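Local coordinates for protein putative pectin lyase (Geobacillus virus E2, PDB 7CHU) that probably serves as the trimeric tailspike of a deep-sea thermophilic bacteriophage, taking part in host cell invasion through a pectate lyase-like beta-helix, at residues A[71-83]-A[112-124]. Residues are numbered along the deposited sequence; the frame is centred on the assembly and turned at random.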
# COMPACT_ATOMS: atom_id res chain seq x y z
N LYS A 71 1.41 -23.92 -27.90
CA LYS A 71 0.25 -23.08 -28.17
C LYS A 71 -0.77 -23.06 -27.03
O LYS A 71 -1.71 -22.28 -27.10
CB LYS A 71 -0.44 -23.56 -29.45
CG LYS A 71 0.36 -23.27 -30.72
CD LYS A 71 -0.44 -23.64 -31.98
CE LYS A 71 -1.79 -22.91 -32.00
NZ LYS A 71 -2.45 -23.13 -33.32
N THR A 72 -0.62 -23.90 -25.99
CA THR A 72 -1.58 -23.86 -24.88
C THR A 72 -1.36 -22.66 -23.96
O THR A 72 -2.15 -22.48 -23.02
CB THR A 72 -1.52 -25.15 -24.05
OG1 THR A 72 -0.23 -25.28 -23.44
CG2 THR A 72 -1.85 -26.39 -24.91
N ILE A 73 -0.32 -21.87 -24.19
CA ILE A 73 -0.03 -20.73 -23.32
C ILE A 73 -1.05 -19.62 -23.52
O ILE A 73 -1.39 -18.90 -22.58
CB ILE A 73 1.40 -20.22 -23.59
CG1 ILE A 73 2.40 -21.36 -23.44
CG2 ILE A 73 1.77 -19.12 -22.61
CD1 ILE A 73 2.85 -21.58 -22.01
N ALA A 74 -1.57 -19.46 -24.74
CA ALA A 74 -2.47 -18.35 -25.04
C ALA A 74 -2.97 -18.48 -26.46
O ALA A 74 -2.32 -19.08 -27.32
CB ALA A 74 -1.77 -16.99 -24.86
N VAL A 75 -4.15 -17.91 -26.70
CA VAL A 75 -4.65 -17.69 -28.04
C VAL A 75 -4.07 -16.37 -28.52
O VAL A 75 -4.34 -15.32 -27.93
CB VAL A 75 -6.18 -17.67 -28.08
CG1 VAL A 75 -6.67 -17.39 -29.49
CG2 VAL A 75 -6.72 -18.99 -27.57
N ASN A 76 -3.26 -16.42 -29.57
CA ASN A 76 -2.66 -15.24 -30.18
C ASN A 76 -3.59 -14.71 -31.26
O ASN A 76 -3.97 -15.45 -32.18
CB ASN A 76 -1.29 -15.60 -30.77
CG ASN A 76 -0.44 -14.38 -31.12
OD1 ASN A 76 -0.91 -13.47 -31.79
ND2 ASN A 76 0.81 -14.34 -30.65
N VAL A 77 -3.98 -13.43 -31.14
CA VAL A 77 -4.88 -12.84 -32.13
C VAL A 77 -4.28 -12.90 -33.53
O VAL A 77 -5.01 -12.91 -34.52
CB VAL A 77 -5.26 -11.39 -31.76
CG1 VAL A 77 -5.99 -11.36 -30.42
CG2 VAL A 77 -4.00 -10.48 -31.74
N LYS A 78 -2.95 -12.99 -33.64
CA LYS A 78 -2.36 -13.09 -34.98
C LYS A 78 -2.78 -14.37 -35.69
O LYS A 78 -2.80 -14.42 -36.92
CB LYS A 78 -0.83 -13.02 -34.88
CG LYS A 78 -0.19 -12.09 -35.88
CD LYS A 78 1.30 -12.34 -36.01
CE LYS A 78 1.83 -11.78 -37.33
NZ LYS A 78 3.28 -11.38 -37.24
N GLU A 79 -3.10 -15.42 -34.93
CA GLU A 79 -3.63 -16.64 -35.52
C GLU A 79 -4.93 -16.41 -36.26
O GLU A 79 -5.33 -17.26 -37.06
CB GLU A 79 -3.90 -17.70 -34.45
CG GLU A 79 -2.74 -18.09 -33.58
CD GLU A 79 -3.20 -18.91 -32.38
OE1 GLU A 79 -4.23 -19.62 -32.53
OE2 GLU A 79 -2.56 -18.82 -31.30
N PHE A 80 -5.63 -15.32 -35.97
CA PHE A 80 -6.95 -15.09 -36.54
C PHE A 80 -6.94 -13.97 -37.56
O PHE A 80 -8.01 -13.54 -38.02
CB PHE A 80 -7.95 -14.84 -35.41
CG PHE A 80 -8.28 -16.09 -34.64
CD1 PHE A 80 -7.45 -16.53 -33.61
CD2 PHE A 80 -9.37 -16.87 -35.02
CE1 PHE A 80 -7.72 -17.74 -32.94
CE2 PHE A 80 -9.67 -18.06 -34.36
CZ PHE A 80 -8.85 -18.51 -33.31
N GLY A 81 -5.75 -13.49 -37.94
CA GLY A 81 -5.62 -12.58 -39.05
C GLY A 81 -5.44 -11.11 -38.73
O GLY A 81 -5.60 -10.28 -39.63
N THR A 82 -5.10 -10.75 -37.48
CA THR A 82 -4.78 -9.35 -37.19
C THR A 82 -3.53 -8.94 -37.96
O THR A 82 -2.61 -9.74 -38.14
CB THR A 82 -4.53 -9.12 -35.70
OG1 THR A 82 -3.44 -9.94 -35.24
CG2 THR A 82 -5.77 -9.41 -34.87
N LYS A 83 -3.49 -7.69 -38.40
CA LYS A 83 -2.26 -7.13 -38.96
C LYS A 83 -1.50 -6.27 -37.96
O LYS A 83 -0.28 -6.15 -38.07
CB LYS A 83 -2.56 -6.31 -40.21
CG LYS A 83 -3.48 -7.05 -41.16
CD LYS A 83 -2.80 -8.31 -41.73
CE LYS A 83 -2.98 -8.44 -43.25
NZ LYS A 83 -4.39 -8.18 -43.67
N GLY A 112 -11.35 -21.33 -20.08
CA GLY A 112 -10.93 -19.95 -20.28
C GLY A 112 -9.50 -19.85 -20.78
O GLY A 112 -8.96 -20.78 -21.38
N GLY A 113 -8.88 -18.71 -20.52
CA GLY A 113 -7.47 -18.56 -20.85
C GLY A 113 -7.14 -17.15 -21.30
O GLY A 113 -7.95 -16.24 -21.20
N ILE A 114 -5.93 -16.99 -21.81
CA ILE A 114 -5.41 -15.69 -22.23
C ILE A 114 -5.65 -15.52 -23.72
O ILE A 114 -5.43 -16.46 -24.50
CB ILE A 114 -3.90 -15.55 -21.91
CG1 ILE A 114 -3.65 -15.50 -20.40
CG2 ILE A 114 -3.30 -14.33 -22.61
CD1 ILE A 114 -2.16 -15.26 -20.03
N VAL A 115 -6.08 -14.32 -24.11
CA VAL A 115 -6.04 -13.86 -25.49
C VAL A 115 -4.90 -12.85 -25.59
O VAL A 115 -4.94 -11.77 -24.98
CB VAL A 115 -7.36 -13.22 -25.92
CG1 VAL A 115 -7.21 -12.63 -27.34
CG2 VAL A 115 -8.49 -14.25 -25.88
N TYR A 116 -3.87 -13.18 -26.36
CA TYR A 116 -2.63 -12.42 -26.34
C TYR A 116 -2.53 -11.55 -27.59
O TYR A 116 -2.75 -12.03 -28.71
CB TYR A 116 -1.42 -13.34 -26.27
CG TYR A 116 -0.15 -12.53 -26.31
CD1 TYR A 116 0.23 -11.76 -25.22
CD2 TYR A 116 0.64 -12.49 -27.46
CE1 TYR A 116 1.40 -10.98 -25.26
CE2 TYR A 116 1.80 -11.72 -27.50
CZ TYR A 116 2.17 -10.98 -26.41
OH TYR A 116 3.33 -10.21 -26.46
N PHE A 117 -2.18 -10.27 -27.39
CA PHE A 117 -2.06 -9.28 -28.46
C PHE A 117 -0.58 -8.91 -28.58
O PHE A 117 -0.08 -8.17 -27.72
CB PHE A 117 -2.88 -8.00 -28.17
CG PHE A 117 -4.37 -8.19 -28.08
CD1 PHE A 117 -4.94 -8.92 -27.05
CD2 PHE A 117 -5.20 -7.57 -28.99
CE1 PHE A 117 -6.32 -9.07 -26.97
CE2 PHE A 117 -6.59 -7.71 -28.93
CZ PHE A 117 -7.15 -8.47 -27.92
N PRO A 118 0.13 -9.35 -29.61
CA PRO A 118 1.55 -8.98 -29.74
C PRO A 118 1.70 -7.49 -30.01
O PRO A 118 0.74 -6.79 -30.35
CB PRO A 118 2.05 -9.80 -30.95
CG PRO A 118 0.98 -10.87 -31.18
CD PRO A 118 -0.30 -10.25 -30.70
N THR A 119 2.93 -7.02 -29.82
CA THR A 119 3.29 -5.64 -30.12
C THR A 119 2.63 -5.17 -31.41
O THR A 119 2.65 -5.88 -32.42
CB THR A 119 4.80 -5.52 -30.24
OG1 THR A 119 5.38 -5.78 -28.96
CG2 THR A 119 5.19 -4.11 -30.70
N GLY A 120 1.97 -4.02 -31.36
CA GLY A 120 1.31 -3.51 -32.54
C GLY A 120 0.25 -2.49 -32.22
O GLY A 120 -0.10 -2.24 -31.07
N THR A 121 -0.28 -1.91 -33.30
CA THR A 121 -1.36 -0.94 -33.27
C THR A 121 -2.57 -1.60 -33.92
O THR A 121 -2.50 -1.97 -35.10
CB THR A 121 -0.94 0.31 -34.04
OG1 THR A 121 0.19 0.90 -33.40
CG2 THR A 121 -2.06 1.33 -34.10
N TYR A 122 -3.66 -1.77 -33.17
CA TYR A 122 -4.83 -2.51 -33.63
C TYR A 122 -5.99 -1.55 -33.86
O TYR A 122 -6.60 -1.07 -32.90
CB TYR A 122 -5.19 -3.59 -32.61
CG TYR A 122 -4.12 -4.65 -32.46
CD1 TYR A 122 -3.02 -4.43 -31.64
CD2 TYR A 122 -4.21 -5.85 -33.15
CE1 TYR A 122 -2.04 -5.38 -31.50
CE2 TYR A 122 -3.21 -6.84 -33.03
CZ TYR A 122 -2.13 -6.58 -32.18
OH TYR A 122 -1.14 -7.51 -32.02
N LYS A 123 -6.29 -1.26 -35.12
CA LYS A 123 -7.44 -0.42 -35.44
C LYS A 123 -8.72 -1.18 -35.15
O LYS A 123 -8.93 -2.28 -35.68
CB LYS A 123 -7.40 0.02 -36.89
CG LYS A 123 -8.56 0.94 -37.23
CD LYS A 123 -8.28 1.74 -38.48
CE LYS A 123 -8.88 1.07 -39.68
NZ LYS A 123 -8.86 1.97 -40.88
N VAL A 124 -9.58 -0.62 -34.31
CA VAL A 124 -10.85 -1.26 -33.93
C VAL A 124 -11.97 -0.28 -34.24
O VAL A 124 -11.93 0.88 -33.80
CB VAL A 124 -10.86 -1.65 -32.44
CG1 VAL A 124 -12.29 -1.99 -32.00
CG2 VAL A 124 -9.94 -2.84 -32.20
O HOH W 1 -4.39 -19.52 -21.86
O HOH W 2 -1.05 -8.69 -34.69
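V75 and N76 run parallel to V115 and Y116 as the first strand pair of a pectate lyase-like beta-helix, with 75-76 lying against 113-117, whose other edge bonds to 135-139. Three backbone hydrogen bonds join the pair: V75 N to I114 O (2.9 Å), Y116 N to V75 O (2.7 Å) and V77 N to Y116 O (3.1 Å). Just before the first of these bonds, a water bridges I73 O and I114 N. The small A74 fits here with its CB between I114 CG2 (3.8 Å) and Y116 CB. After N76 the chain turns into a short 3-10 segment, and V77 is buried, directed at the 113-117 strand, and also packs on A97 of helix 91-99. The two methyls of this branched residue divide four neighbours: CG1 packs against V115 CG1 and sits over the centre of the F117 ring in a CH-pi contact, 3.9 Å from the centroid, while CG2, placed between backbone N and carbonyl carbon (chi1 -62°), reaches P118 CD and Y122 CE2. N76 and Y116 extend side by side on the face of the sheet opposite V75 and V115, toward a neighbouring subunit. The N76 amide stands 77° from the Y116 ring plane, with ND2 at the ring edge and bonded to T72 OG1 of that subunit. An asparagine suits this position because its OD1 also accepts from K78 N in an Asx turn, on a lone pair, and touches P118 CG. Farther along, T82 CB meets the edge of the Y122 ring at CE2 (3.8 Å). The Y122 hydroxyl donates to P118 O at 2.6 Å and accepts from a water that also bonds T82 OG1.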